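Local coordinates for luciferase-like monooxygenase (Streptomyces bottropensis, PDB 7BIP), which probably acts as a luciferase-like, presumably flavin-dependent monooxygenase in the biosynthesis of the aromatic polyketide rishirilide, at residues K296-T301 with I321-I326. Sequence-based numbering, arbitrary orientation.
Sequences KALVGT and ISLQVI
L298 and L323 each hold CG beside the backbone N and anti to the carbonyl carbon (chi1 -62° and -52°), and this chi1, together with an extended chi2 in both, brings one methyl of each into contact: CD1 of L298 lies 3.9 Å from CD2 of L323. The two side chains cross at about a right angle, so they meet methyl to methyl and not along their lengths. Their CB atoms start differently. That of L298 is directed toward 321-326, whereas L323 reaches L298 through the far end of its side chain. The same CD1 also approaches CG2 of I321, more loosely at 4.5 Å, and thus lies against two residues spaced two apart on strand 320-324. No hydrogen bond links the segments, and the CA atoms of L298 and L323 are 8.1 Å apart; with only 86 Å² buried, the contact is small, apolar and made entirely by side chains. Beyond it, NE2 of Q324 donates to O of I326 at 2.8 Å, tying the last strand residue to the chain just after it. Strand 320-324 joins 228-236 to 2-6, closing an eight-stranded ring consistent with the family's TIM barrel; 298-300 pairs with 228-236 as an extra strand outside that ring, and helix 302-316 leads from it to 320-324. The leucines pack on this shared neighbour 228-236, L298 against Y232 and L323 against C234, while I321 rests on F3 of strand 2-6.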
loop_
_atom_site.group_PDB
_atom_site.type_symbol
_atom_site.label_atom_id
_atom_site.label_comp_id
_atom_site.label_asym_id
_atom_site.label_seq_id
_atom_site.Cartn_x
_atom_site.Cartn_y
_atom_site.Cartn_z
ATOM N N LYS A 296 -19.532 -23.183 -13.160
ATOM C CA LYS A 296 -18.352 -22.358 -13.364
ATOM C C LYS A 296 -18.586 -20.909 -12.974
ATOM O O LYS A 296 -17.646 -20.107 -13.013
ATOM C CB LYS A 296 -17.894 -22.444 -14.822
ATOM C CG LYS A 296 -17.316 -23.805 -15.183
ATOM C CD LYS A 296 -16.954 -23.871 -16.652
ATOM C CE LYS A 296 -15.858 -24.888 -16.904
ATOM N NZ LYS A 296 -16.415 -26.239 -17.190
ATOM N N ALA A 297 -19.812 -20.570 -12.585
ATOM C CA ALA A 297 -20.207 -19.241 -12.142
ATOM C C ALA A 297 -21.428 -19.413 -11.256
ATOM O O ALA A 297 -22.261 -20.289 -11.504
ATOM C CB ALA A 297 -20.533 -18.321 -13.321
ATOM N N LEU A 298 -21.533 -18.572 -10.230
ATOM C CA LEU A 298 -22.591 -18.681 -9.222
ATOM C C LEU A 298 -23.569 -17.537 -9.462
ATOM O O LEU A 298 -23.560 -16.522 -8.759
ATOM C CB LEU A 298 -22.007 -18.644 -7.795
ATOM C CG LEU A 298 -21.057 -19.789 -7.455
ATOM C CD1 LEU A 298 -20.543 -19.659 -6.038
ATOM C CD2 LEU A 298 -21.810 -21.105 -7.620
ATOM N N VAL A 299 -24.426 -17.712 -10.464
ATOM C CA VAL A 299 -25.346 -16.669 -10.908
ATOM C C VAL A 299 -26.750 -17.249 -10.901
ATOM O O VAL A 299 -26.993 -18.293 -11.516
ATOM C CB VAL A 299 -24.979 -16.145 -12.309
ATOM C CG1 VAL A 299 -26.019 -15.113 -12.805
ATOM C CG2 VAL A 299 -23.554 -15.550 -12.310
ATOM N N GLY A 300 -27.665 -16.597 -10.190
ATOM C CA GLY A 300 -29.059 -17.024 -10.182
ATOM C C GLY A 300 -29.766 -16.489 -8.943
ATOM O O GLY A 300 -29.291 -15.556 -8.298
ATOM N N THR A 301 -30.915 -17.092 -8.634
ATOM C CA THR A 301 -31.549 -16.839 -7.348
ATOM C C THR A 301 -30.696 -17.431 -6.236
ATOM O O THR A 301 -29.809 -18.249 -6.489
ATOM C CB THR A 301 -32.933 -17.474 -7.275
ATOM O OG1 THR A 301 -32.783 -18.900 -7.343
ATOM C CG2 THR A 301 -33.820 -16.989 -8.393
ATOM N N ILE A 321 -14.471 -20.092 -0.815
ATOM C CA ILE A 321 -14.894 -19.485 -2.077
ATOM C C ILE A 321 -14.843 -17.972 -1.926
ATOM O O ILE A 321 -15.312 -17.432 -0.915
ATOM C CB ILE A 321 -16.313 -19.931 -2.470
ATOM C CG1 ILE A 321 -16.296 -21.350 -3.049
ATOM C CG2 ILE A 321 -16.926 -18.938 -3.481
ATOM C CD1 ILE A 321 -17.678 -21.938 -3.366
ATOM N N SER A 322 -14.286 -17.293 -2.927
ATOM C CA SER A 322 -14.386 -15.841 -3.045
ATOM C C SER A 322 -15.431 -15.522 -4.102
ATOM O O SER A 322 -15.304 -15.955 -5.255
ATOM C CB SER A 322 -13.048 -15.193 -3.418
ATOM O OG SER A 322 -12.029 -15.545 -2.506
ATOM N N LEU A 323 -16.454 -14.766 -3.709
ATOM C CA LEU A 323 -17.543 -14.396 -4.610
ATOM C C LEU A 323 -17.178 -13.090 -5.306
ATOM O O LEU A 323 -17.095 -12.042 -4.665
ATOM C CB LEU A 323 -18.844 -14.260 -3.824
ATOM C CG LEU A 323 -19.201 -15.461 -2.945
ATOM C CD1 LEU A 323 -20.209 -15.037 -1.890
ATOM C CD2 LEU A 323 -19.746 -16.617 -3.799
ATOM N N GLN A 324 -16.946 -13.155 -6.612
ATOM C CA GLN A 324 -16.563 -11.970 -7.374
ATOM C C GLN A 324 -17.823 -11.179 -7.729
ATOM O O GLN A 324 -18.600 -11.602 -8.594
ATOM C CB GLN A 324 -15.785 -12.393 -8.618
ATOM C CG GLN A 324 -15.560 -11.260 -9.589
ATOM C CD GLN A 324 -14.890 -10.098 -8.912
ATOM O OE1 GLN A 324 -13.939 -10.279 -8.155
ATOM N NE2 GLN A 324 -15.387 -8.899 -9.160
ATOM N N VAL A 325 -18.033 -10.020 -7.088
ATOM C CA VAL A 325 -19.347 -9.367 -7.089
ATOM C C VAL A 325 -19.382 -8.059 -7.868
ATOM O O VAL A 325 -20.451 -7.441 -7.944
ATOM C CB VAL A 325 -19.865 -9.130 -5.654
ATOM C CG1 VAL A 325 -20.154 -10.461 -4.940
ATOM C CG2 VAL A 325 -18.877 -8.301 -4.843
ATOM N N ILE A 326 -18.278 -7.625 -8.472
ATOM C CA ILE A 326 -18.285 -6.387 -9.245
ATOM C C ILE A 326 -17.876 -6.675 -10.681
ATOM O O ILE A 326 -17.193 -7.664 -10.969
ATOM C CB ILE A 326 -17.368 -5.310 -8.619
ATOM C CG1 ILE A 326 -15.917 -5.792 -8.607
ATOM C CG2 ILE A 326 -17.842 -4.976 -7.214
ATOM C CD1 ILE A 326 -14.919 -4.749 -8.191
#